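Local coordinates for protein diaminobutyrate-pyruvate transaminase and L-2,4-diaminobutyrate decarboxylase (Vibrio parahaemolyticus, PDB 2QMA) that probably uses pyridoxal 5'-phosphate to decarboxylate L-2,4-diaminobutyrate, as the C-terminal decarboxylase domain of a longer protein that also carries an aminotransferase, at residues K46-Q51 with A95-H100; P110-A115 with Q385-K390; H324-Q329 with D397-Q402. One frame throughout, in Å; residues are numbered along the deposited sequence.

Contact 1 (K46-Q51 with A95-H100); sequences KSVFEQ and AIFTQH
Phe49 overlaps the ring of Phe97 with one corner of its own, CE1, which arrives at the edge of the Phe97 ring and in its plane. Phe49 CE1 lies 3.9 Å from both Phe97 CE1 and Phe97 CD1, and Phe49 CD1 follows on the same ring at 4.0 Å from Phe97 CE1. Val48, the residue before Phe49 on the helix, reaches the end of the same aromatic: its CG1 lies 3.8 Å from Phe97 CZ, the two side chains crossing at about a right angle. This methyl points there because it stands anti to the backbone N (chi1 170°). The third partner is an amide. Gln99 bends at chi2 (90°) and brings OE1 to 3.7 Å from Phe49 CE1, at the edge of the Phe49 ring, with the amide and ring planes 71° apart. The amide is anchored from the other subunit, since Gln99 NE2 donates a hydrogen bond to the backbone oxygen of Ala124 there. A type I turn from Phe97 to His100, with His100 N bonded to Phe97 O at 3.0 Å, brings the Phe97 ring and the Gln99 amide to bear together on Phe49. The example illustrates how an irregular loop can be fixed to a helix largely by side-chain packing, with an amide at the edge of one ring. The contact joins the C-terminal part of helix 32-51 to the loop running from helix 80-92 to helix 113-125; Ala88 and Ala92 of helix 80-92 pack on Val48, while Ile24 of the second subunit packs on Phe49.

Contact 2 (P110-A115 with Q385-K390); sequences PPLMPA and QNVGPK
Asn386 and Val387 occupy the short link between helix 377-386 and helix 389-411, and both press on the N-terminal turn of helix 113-125. All three helices belong to what is, by sequence family, a pyridoxal-dependent decarboxylase domain, related to the PLP-dependent aminotransferases. Asn386 meets Pro114 at about a right angle. A chi1 of 172° swings its carboxamide away from the backbone nitrogen and across to the proline ring, where OD1 packs on the ring carbons in van der Waals contact, without a hydrogen bond. At the other end of the amide, ND2 gives a hydrogen bond to the backbone oxygen of Ala78 in the second subunit, which would restrict its rotation, consistent with OD1 facing the proline. Val387 comes next and supplies the apolar half of the contact through a single methyl. CG2 lies 3.9 Å from Pro114 CG and also 3.9 Å from Leu112 CD1, bridging the proline and the leucine that precedes the helix as its N-cap residue. At Gly388 the chain first leaves helical geometry, with a positive phi of 78°, and the same residue is N-cap of the helix that starts at Pro389. Further along that helix, Leu392 touches both Val387 and Leu112, extending the small hydrophobic cluster. The case shows how a bend between two helices can offer a polar and an apolar side chain, adjacent in sequence, to the start of a third. In atomic detail, Asn386 OD1 sits almost equally far from three carbons of the Pro114 ring, 3.4 Å from CG and 3.5 Å from both CB and CD.

Contact 3 (H324-Q329 with D397-Q402); sequences HKLFYQ and DHLLAQ
Tyr328 carries the carbonyl oxygen of Leu326 over one face of its ring, 3.4 Å above the plane and nearer the ring's margin than its centre, while its OH meets the methyl CD1 of Leu399 at 3.4 Å. The ring also makes an edge-to-face contact with Phe23 of the second subunit. The hydroxyl is hydrogen-bonded to the backbone oxygen of Leu473, so the polar group that Leu399 covers has its partner outside the methyl contact. Leu326 completes the apolar cluster: its CD1 lies 3.7 Å from Leu399 CD1, the two leucine side chains running antiparallel alongside each other. One methyl of the helix thus serves both loop residues. With CG anti to the carbonyl carbon (chi1 -74°) and the rest of the chain extended, Leu399 thrusts that methyl toward the loop. The loop owes its shape to a type I turn from Lys325 to Tyr328, closed by Tyr328 N to Lys325 O at 3.1 Å, and Tyr328, its last residue, has a positive phi of 65°. Just beyond it, Gln329 NE2 bonds back to Phe327 O at 2.8 Å along a nearly straight N-H line (166°). Lys325 is the predicted lysine for pyridoxal phosphate attachment, although no cofactor is attached here, and its NZ forms a salt bridge with Asp322. As a worked case, it shows a predicted cofactor-lysine loop resting on a helix through buried side chains, a leucine methyl and a tyrosine hydroxyl meeting one helix methyl. Residues 324-329 lie in the loop connecting strands 318-322 and 334-338, neighbours in the seven-stranded sheet, with helix 389-411 packed against its turn.

From the N terminus, contact 1 closes first, bringing helix 32-51 onto the loop after helix 80-92 across an excursion of 43 residues, about half of it helix. Contact 2 opens shortly afterwards, and Thr98 and Gln99 of contact 1 touch Pro111 of contact 2. The 269 residues spanned by contact 2 contain every strand of the seven-stranded sheet. Contact 3 opens inside that span, at the predicted cofactor-lysine loop, and closes beyond it on helix 389-411, so contacts 2 and 3 cross. A probable hydrogen bond from Leu112 N to Tyr328 O joins them directly. Together they tie the N-terminal helices, the sheet and helix 389-411, and the second subunit borders all three.

Contact 1 (K46-Q51 with A95-H100)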
loop_
_atom_site.group_PDB
_atom_site.type_symbol
_atom_site.label_atom_id
_atom_site.label_comp_id
_atom_site.label_asym_id
_atom_site.label_seq_id
_atom_site.Cartn_x
_atom_site.Cartn_y
_atom_site.Cartn_z
ATOM N N LYS A 46 -17.951 -10.973 15.139
ATOM C CA LYS A 46 -19.377 -10.863 15.342
ATOM C C LYS A 46 -19.657 -10.432 16.792
ATOM O O LYS A 46 -20.412 -9.483 17.042
ATOM C CB LYS A 46 -20.041 -12.200 15.031
ATOM C CG LYS A 46 -21.590 -12.186 15.165
ATOM C CD LYS A 46 -22.167 -13.431 14.567
ATOM C CE LYS A 46 -23.646 -13.541 14.891
ATOM N NZ LYS A 46 -24.369 -14.281 13.821
ATOM N N SER A 47 -19.036 -11.132 17.743
ATOM C CA SER A 47 -19.180 -10.815 19.171
ATOM C C SER A 47 -18.777 -9.377 19.452
ATOM O O SER A 47 -19.420 -8.675 20.238
ATOM C CB SER A 47 -18.322 -11.745 20.031
ATOM O OG SER A 47 -18.442 -11.393 21.405
ATOM N N VAL A 48 -17.699 -8.934 18.804
ATOM C CA VAL A 48 -17.206 -7.572 18.989
ATOM C C VAL A 48 -18.272 -6.576 18.492
ATOM O O VAL A 48 -18.724 -5.714 19.253
ATOM C CB VAL A 48 -15.827 -7.342 18.289
ATOM C CG1 VAL A 48 -15.467 -5.873 18.294
ATOM C CG2 VAL A 48 -14.759 -8.194 18.952
ATOM N N PHE A 49 -18.686 -6.728 17.231
ATOM C CA PHE A 49 -19.674 -5.820 16.619
ATOM C C PHE A 49 -20.970 -5.774 17.450
ATOM O O PHE A 49 -21.545 -4.705 17.662
ATOM C CB PHE A 49 -19.972 -6.237 15.186
ATOM C CG PHE A 49 -18.879 -5.866 14.211
ATOM C CD1 PHE A 49 -18.462 -4.543 14.106
ATOM C CD2 PHE A 49 -18.318 -6.820 13.378
ATOM C CE1 PHE A 49 -17.446 -4.170 13.181
ATOM C CE2 PHE A 49 -17.320 -6.471 12.441
ATOM C CZ PHE A 49 -16.887 -5.153 12.353
ATOM N N GLU A 50 -21.387 -6.932 17.957
ATOM C CA GLU A 50 -22.634 -7.017 18.728
ATOM C C GLU A 50 -22.572 -6.227 20.019
ATOM O O GLU A 50 -23.562 -5.644 20.414
ATOM C CB GLU A 50 -23.004 -8.465 19.012
ATOM C CG GLU A 50 -23.581 -9.145 17.800
ATOM C CD GLU A 50 -23.817 -10.631 17.995
ATOM O OE1 GLU A 50 -23.379 -11.188 19.025
ATOM O OE2 GLU A 50 -24.421 -11.247 17.092
ATOM N N GLN A 51 -21.386 -6.167 20.624
ATOM C CA GLN A 51 -21.211 -5.514 21.927
ATOM C C GLN A 51 -20.856 -4.038 21.783
ATOM O O GLN A 51 -20.825 -3.305 22.779
ATOM C CB GLN A 51 -20.156 -6.233 22.780
ATOM C CG GLN A 51 -20.613 -7.559 23.372
ATOM C CD GLN A 51 -19.630 -8.145 24.383
ATOM O OE1 GLN A 51 -19.650 -7.796 25.574
ATOM N NE2 GLN A 51 -18.782 -9.065 23.917
ATOM N N ALA A 95 -11.239 -0.115 19.129
ATOM C CA ALA A 95 -10.995 0.520 17.825
ATOM C C ALA A 95 -12.015 1.648 17.557
ATOM O O ALA A 95 -12.928 1.877 18.343
ATOM C CB ALA A 95 -11.068 -0.522 16.746
ATOM N N ILE A 96 -11.854 2.342 16.438
ATOM C CA ILE A 96 -12.818 3.357 16.051
ATOM C C ILE A 96 -13.806 2.677 15.096
ATOM O O ILE A 96 -13.407 2.207 14.012
ATOM C CB ILE A 96 -12.084 4.575 15.329
ATOM C CG1 ILE A 96 -11.047 5.289 16.243
ATOM C CG2 ILE A 96 -13.126 5.523 14.691
ATOM C CD1 ILE A 96 -11.666 6.163 17.423
ATOM N N PHE A 97 -15.089 2.618 15.485
ATOM C CA PHE A 97 -16.087 1.934 14.677
ATOM C C PHE A 97 -16.801 2.819 13.658
ATOM O O PHE A 97 -17.764 3.541 13.989
ATOM C CB PHE A 97 -17.054 1.156 15.574
ATOM C CG PHE A 97 -16.396 -0.018 16.227
ATOM C CD1 PHE A 97 -16.399 -1.265 15.596
ATOM C CD2 PHE A 97 -15.730 0.130 17.438
ATOM C CE1 PHE A 97 -15.760 -2.365 16.172
ATOM C CE2 PHE A 97 -15.083 -0.966 18.013
ATOM C CZ PHE A 97 -15.098 -2.213 17.344
ATOM N N THR A 98 -16.311 2.742 12.418
ATOM C CA THR A 98 -16.903 3.509 11.311
ATOM C C THR A 98 -18.332 3.080 11.059
ATOM O O THR A 98 -19.103 3.823 10.424
ATOM C CB THR A 98 -16.139 3.304 9.980
ATOM O OG1 THR A 98 -16.238 1.924 9.574
ATOM C CG2 THR A 98 -14.696 3.765 10.096
ATOM N N GLN A 99 -18.687 1.892 11.579
ATOM C CA GLN A 99 -20.035 1.340 11.385
ATOM C C GLN A 99 -21.043 1.966 12.323
ATOM O O GLN A 99 -22.244 1.772 12.143
ATOM C CB GLN A 99 -20.062 -0.182 11.571
ATOM C CG GLN A 99 -19.305 -0.954 10.504
ATOM C CD GLN A 99 -17.816 -1.192 10.845
ATOM O OE1 GLN A 99 -17.275 -0.727 11.875
ATOM N NE2 GLN A 99 -17.162 -1.955 9.978
ATOM N N HIS A 100 -20.563 2.667 13.346
ATOM C CA HIS A 100 -21.464 3.332 14.264
ATOM C C HIS A 100 -21.875 4.705 13.692
ATOM O O HIS A 100 -20.996 5.461 13.210
ATOM C CB HIS A 100 -20.830 3.498 15.657
ATOM C CG HIS A 100 -21.843 3.888 16.702
ATOM N ND1 HIS A 100 -22.290 5.187 16.862
ATOM C CD2 HIS A 100 -22.549 3.136 17.583
ATOM C CE1 HIS A 100 -23.224 5.212 17.802
ATOM N NE2 HIS A 100 -23.375 3.987 18.275
#

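Contact 2 (P110-A115 with Q385-K390)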
loop_
_atom_site.group_PDB
_atom_site.type_symbol
_atom_site.label_atom_id
_atom_site.label_comp_id
_atom_site.label_asym_id
_atom_site.label_seq_id
_atom_site.Cartn_x
_atom_site.Cartn_y
_atom_site.Cartn_z
ATOM N N PRO A 110 -17.153 3.356 6.129
ATOM C CA PRO A 110 -17.612 2.052 6.609
ATOM C C PRO A 110 -17.549 1.071 5.405
ATOM O O PRO A 110 -18.038 1.387 4.303
ATOM C CB PRO A 110 -19.046 2.330 7.098
ATOM C CG PRO A 110 -19.531 3.507 6.240
ATOM C CD PRO A 110 -18.257 4.335 5.992
ATOM N N PRO A 111 -16.872 -0.071 5.590
ATOM C CA PRO A 111 -16.572 -1.004 4.486
ATOM C C PRO A 111 -17.783 -1.773 3.940
ATOM O O PRO A 111 -18.593 -2.299 4.690
ATOM C CB PRO A 111 -15.536 -1.966 5.093
ATOM C CG PRO A 111 -15.807 -1.915 6.554
ATOM C CD PRO A 111 -16.303 -0.519 6.872
ATOM N N LEU A 112 -17.881 -1.793 2.618
ATOM C CA LEU A 112 -18.881 -2.536 1.928
ATOM C C LEU A 112 -18.609 -4.018 2.094
ATOM O O LEU A 112 -17.481 -4.483 2.002
ATOM C CB LEU A 112 -18.877 -2.183 0.441
ATOM C CG LEU A 112 -20.010 -1.305 -0.147
ATOM C CD1 LEU A 112 -20.019 -1.463 -1.665
ATOM C CD2 LEU A 112 -21.416 -1.525 0.455
HETATM N N MSE A 113 -19.665 -4.767 2.287
HETATM C CA MSE A 113 -19.548 -6.210 2.467
HETATM C C MSE A 113 -18.748 -6.914 1.370
HETATM O O MSE A 113 -17.925 -7.779 1.681
HETATM C CB MSE A 113 -20.933 -6.841 2.596
HETATM C CG MSE A 113 -20.887 -8.228 3.222
HETATM SE SE MSE A 113 -20.472 -8.076 5.097
HETATM C CE MSE A 113 -22.228 -7.403 5.701
ATOM N N PRO A 114 -19.007 -6.589 0.089
ATOM C CA PRO A 114 -18.218 -7.180 -0.987
ATOM C C PRO A 114 -16.716 -6.905 -0.927
ATOM O O PRO A 114 -15.939 -7.777 -1.309
ATOM C CB PRO A 114 -18.830 -6.576 -2.266
ATOM C CG PRO A 114 -19.661 -5.460 -1.833
ATOM C CD PRO A 114 -20.125 -5.780 -0.457
ATOM N N ALA A 115 -16.332 -5.719 -0.457
ATOM C CA ALA A 115 -14.905 -5.442 -0.181
ATOM C C ALA A 115 -14.364 -6.303 0.973
ATOM O O ALA A 115 -13.273 -6.842 0.863
ATOM C CB ALA A 115 -14.685 -3.997 0.070
ATOM N N GLN A 385 -20.016 -6.306 -9.374
ATOM C CA GLN A 385 -20.867 -7.458 -9.702
ATOM C C GLN A 385 -22.058 -7.619 -8.770
ATOM O O GLN A 385 -23.115 -8.135 -9.191
ATOM C CB GLN A 385 -20.065 -8.747 -9.702
ATOM C CG GLN A 385 -19.095 -8.889 -10.859
ATOM C CD GLN A 385 -18.332 -10.182 -10.691
ATOM O OE1 GLN A 385 -18.890 -11.262 -10.876
ATOM N NE2 GLN A 385 -17.075 -10.082 -10.263
ATOM N N ASN A 386 -21.865 -7.186 -7.526
ATOM C CA ASN A 386 -22.759 -7.428 -6.396
ATOM C C ASN A 386 -23.700 -6.221 -6.146
ATOM O O ASN A 386 -24.887 -6.254 -6.485
ATOM C CB ASN A 386 -21.904 -7.775 -5.160
ATOM C CG ASN A 386 -22.703 -7.861 -3.860
ATOM O OD1 ASN A 386 -22.243 -7.384 -2.806
ATOM N ND2 ASN A 386 -23.902 -8.480 -3.918
ATOM N N VAL A 387 -23.145 -5.161 -5.584
ATOM C CA VAL A 387 -23.841 -3.874 -5.420
ATOM C C VAL A 387 -24.119 -3.190 -6.778
ATOM O O VAL A 387 -25.264 -2.798 -7.060
ATOM C CB VAL A 387 -23.038 -2.962 -4.447
ATOM C CG1 VAL A 387 -23.682 -1.590 -4.280
ATOM C CG2 VAL A 387 -22.860 -3.694 -3.084
ATOM N N GLY A 388 -23.076 -3.069 -7.609
ATOM C CA GLY A 388 -23.179 -2.428 -8.911
ATOM C C GLY A 388 -23.201 -0.907 -8.893
ATOM O O GLY A 388 -23.523 -0.289 -7.878
ATOM N N PRO A 389 -22.863 -0.285 -10.032
ATOM C CA PRO A 389 -22.619 1.173 -10.087
ATOM C C PRO A 389 -23.885 1.994 -9.847
ATOM O O PRO A 389 -23.813 3.048 -9.198
ATOM C CB PRO A 389 -22.090 1.399 -11.497
ATOM C CG PRO A 389 -22.246 0.135 -12.247
ATOM C CD PRO A 389 -22.697 -0.938 -11.348
ATOM N N LYS A 390 -25.024 1.526 -10.368
ATOM C CA LYS A 390 -26.278 2.268 -10.227
ATOM C C LYS A 390 -26.659 2.397 -8.740
ATOM O O LYS A 390 -27.031 3.471 -8.295
ATOM C CB LYS A 390 -27.410 1.601 -11.009
ATOM C CG LYS A 390 -28.671 2.461 -11.123
ATOM C CD LYS A 390 -28.322 3.847 -11.622
ATOM C CE LYS A 390 -29.566 4.652 -12.009
ATOM N NZ LYS A 390 -30.466 4.943 -10.830
#

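Contact 3 (H324-Q329 with D397-Q402)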
loop_
_atom_site.group_PDB
_atom_site.type_symbol
_atom_site.label_atom_id
_atom_site.label_comp_id
_atom_site.label_asym_id
_atom_site.label_seq_id
_atom_site.Cartn_x
_atom_site.Cartn_y
_atom_site.Cartn_z
ATOM N N HIS A 324 -11.473 3.648 -1.397
ATOM C CA HIS A 324 -11.633 3.477 0.016
ATOM C C HIS A 324 -12.168 4.720 0.674
ATOM O O HIS A 324 -12.141 4.834 1.885
ATOM C CB HIS A 324 -10.357 2.940 0.708
ATOM C CG HIS A 324 -9.139 3.777 0.493
ATOM N ND1 HIS A 324 -9.018 5.071 0.963
ATOM C CD2 HIS A 324 -7.952 3.476 -0.079
ATOM C CE1 HIS A 324 -7.816 5.536 0.673
ATOM N NE2 HIS A 324 -7.154 4.591 0.029
ATOM N N LYS A 325 -12.643 5.663 -0.132
ATOM C CA LYS A 325 -13.444 6.748 0.395
ATOM C C LYS A 325 -14.934 6.465 0.057
ATOM O O LYS A 325 -15.566 5.565 0.656
ATOM C CB LYS A 325 -12.925 8.128 -0.077
ATOM C CG LYS A 325 -11.599 8.540 0.601
ATOM C CD LYS A 325 -11.000 9.790 -0.020
ATOM C CE LYS A 325 -9.941 10.439 0.841
ATOM N NZ LYS A 325 -8.605 9.794 0.939
ATOM N N LEU A 326 -15.491 7.185 -0.908
ATOM C CA LEU A 326 -16.924 7.135 -1.119
ATOM C C LEU A 326 -17.388 5.887 -1.878
ATOM O O LEU A 326 -18.590 5.615 -1.965
ATOM C CB LEU A 326 -17.333 8.411 -1.857
ATOM C CG LEU A 326 -18.705 9.056 -1.784
ATOM C CD1 LEU A 326 -19.337 9.110 -0.391
ATOM C CD2 LEU A 326 -18.629 10.447 -2.495
ATOM N N PHE A 327 -16.452 5.102 -2.409
ATOM C CA PHE A 327 -16.827 3.784 -2.985
ATOM C C PHE A 327 -16.915 2.652 -1.933
ATOM O O PHE A 327 -17.223 1.495 -2.266
ATOM C CB PHE A 327 -15.832 3.336 -4.041
ATOM C CG PHE A 327 -15.865 4.120 -5.354
ATOM C CD1 PHE A 327 -16.509 3.602 -6.489
ATOM C CD2 PHE A 327 -15.142 5.317 -5.481
ATOM C CE1 PHE A 327 -16.472 4.291 -7.726
ATOM C CE2 PHE A 327 -15.111 6.007 -6.676
ATOM C CZ PHE A 327 -15.764 5.488 -7.815
ATOM N N TYR A 328 -16.626 2.990 -0.679
ATOM C CA TYR A 328 -16.762 2.064 0.469
ATOM C C TYR A 328 -15.859 0.827 0.499
ATOM O O TYR A 328 -16.118 -0.118 1.253
ATOM C CB TYR A 328 -18.212 1.595 0.556
ATOM C CG TYR A 328 -19.199 2.734 0.567
ATOM C CD1 TYR A 328 -19.266 3.614 1.658
ATOM C CD2 TYR A 328 -20.134 2.876 -0.464
ATOM C CE1 TYR A 328 -20.212 4.645 1.704
ATOM C CE2 TYR A 328 -21.116 3.921 -0.419
ATOM C CZ TYR A 328 -21.119 4.799 0.668
ATOM O OH TYR A 328 -22.037 5.817 0.723
ATOM N N GLN A 329 -14.803 0.827 -0.317
ATOM C CA GLN A 329 -13.851 -0.271 -0.303
ATOM C C GLN A 329 -12.951 -0.179 0.941
ATOM O O GLN A 329 -12.685 0.921 1.427
ATOM C CB GLN A 329 -13.007 -0.269 -1.610
ATOM C CG GLN A 329 -13.912 -0.277 -2.871
ATOM C CD GLN A 329 -14.944 -1.423 -2.850
ATOM O OE1 GLN A 329 -14.601 -2.581 -3.087
ATOM N NE2 GLN A 329 -16.199 -1.098 -2.536
ATOM N N ASP A 397 -26.655 10.061 -4.564
ATOM C CA ASP A 397 -27.832 10.966 -4.708
ATOM C C ASP A 397 -28.450 11.213 -3.319
ATOM O O ASP A 397 -28.713 12.343 -2.921
ATOM C CB ASP A 397 -28.872 10.363 -5.656
ATOM C CG ASP A 397 -28.376 10.289 -7.112
ATOM O OD1 ASP A 397 -27.303 10.893 -7.425
ATOM O OD2 ASP A 397 -29.050 9.650 -7.946
ATOM N N HIS A 398 -28.662 10.124 -2.593
ATOM C CA HIS A 398 -29.159 10.167 -1.207
ATOM C C HIS A 398 -28.313 11.026 -0.255
ATOM O O HIS A 398 -28.836 11.855 0.524
ATOM C CB HIS A 398 -29.262 8.755 -0.653
ATOM C CG HIS A 398 -29.539 8.731 0.812
ATOM N ND1 HIS A 398 -28.566 8.463 1.753
ATOM C CD2 HIS A 398 -30.660 9.049 1.499
ATOM C CE1 HIS A 398 -29.096 8.551 2.960
ATOM N NE2 HIS A 398 -30.368 8.904 2.833
ATOM N N LEU A 399 -27.001 10.800 -0.306
ATOM C CA LEU A 399 -26.086 11.450 0.581
ATOM C C LEU A 399 -26.129 12.942 0.326
ATOM O O LEU A 399 -26.129 13.698 1.272
ATOM C CB LEU A 399 -24.667 10.909 0.397
ATOM C CG LEU A 399 -24.327 9.518 0.951
ATOM C CD1 LEU A 399 -22.890 9.128 0.600
ATOM C CD2 LEU A 399 -24.544 9.479 2.466
ATOM N N LEU A 400 -26.175 13.359 -0.949
ATOM C CA LEU A 400 -26.196 14.786 -1.276
ATOM C C LEU A 400 -27.491 15.415 -0.796
ATOM O O LEU A 400 -27.497 16.523 -0.211
ATOM C CB LEU A 400 -26.021 15.020 -2.792
ATOM C CG LEU A 400 -24.533 15.178 -3.210
ATOM C CD1 LEU A 400 -23.707 13.974 -2.820
ATOM C CD2 LEU A 400 -24.355 15.486 -4.735
ATOM N N ALA A 401 -28.594 14.700 -0.979
ATOM C CA ALA A 401 -29.872 15.225 -0.485
ATOM C C ALA A 401 -29.883 15.324 1.034
ATOM O O ALA A 401 -30.404 16.306 1.578
ATOM C CB ALA A 401 -31.060 14.375 -0.960
ATOM N N GLN A 402 -29.393 14.282 1.711
ATOM C CA GLN A 402 -29.431 14.238 3.182
ATOM C C GLN A 402 -28.546 15.307 3.805
ATOM O O GLN A 402 -28.885 15.900 4.828
ATOM C CB GLN A 402 -28.983 12.873 3.684
ATOM C CG GLN A 402 -28.923 12.752 5.178
ATOM C CD GLN A 402 -28.834 11.326 5.572
ATOM O OE1 GLN A 402 -27.746 10.745 5.547
ATOM N NE2 GLN A 402 -29.984 10.723 5.946
#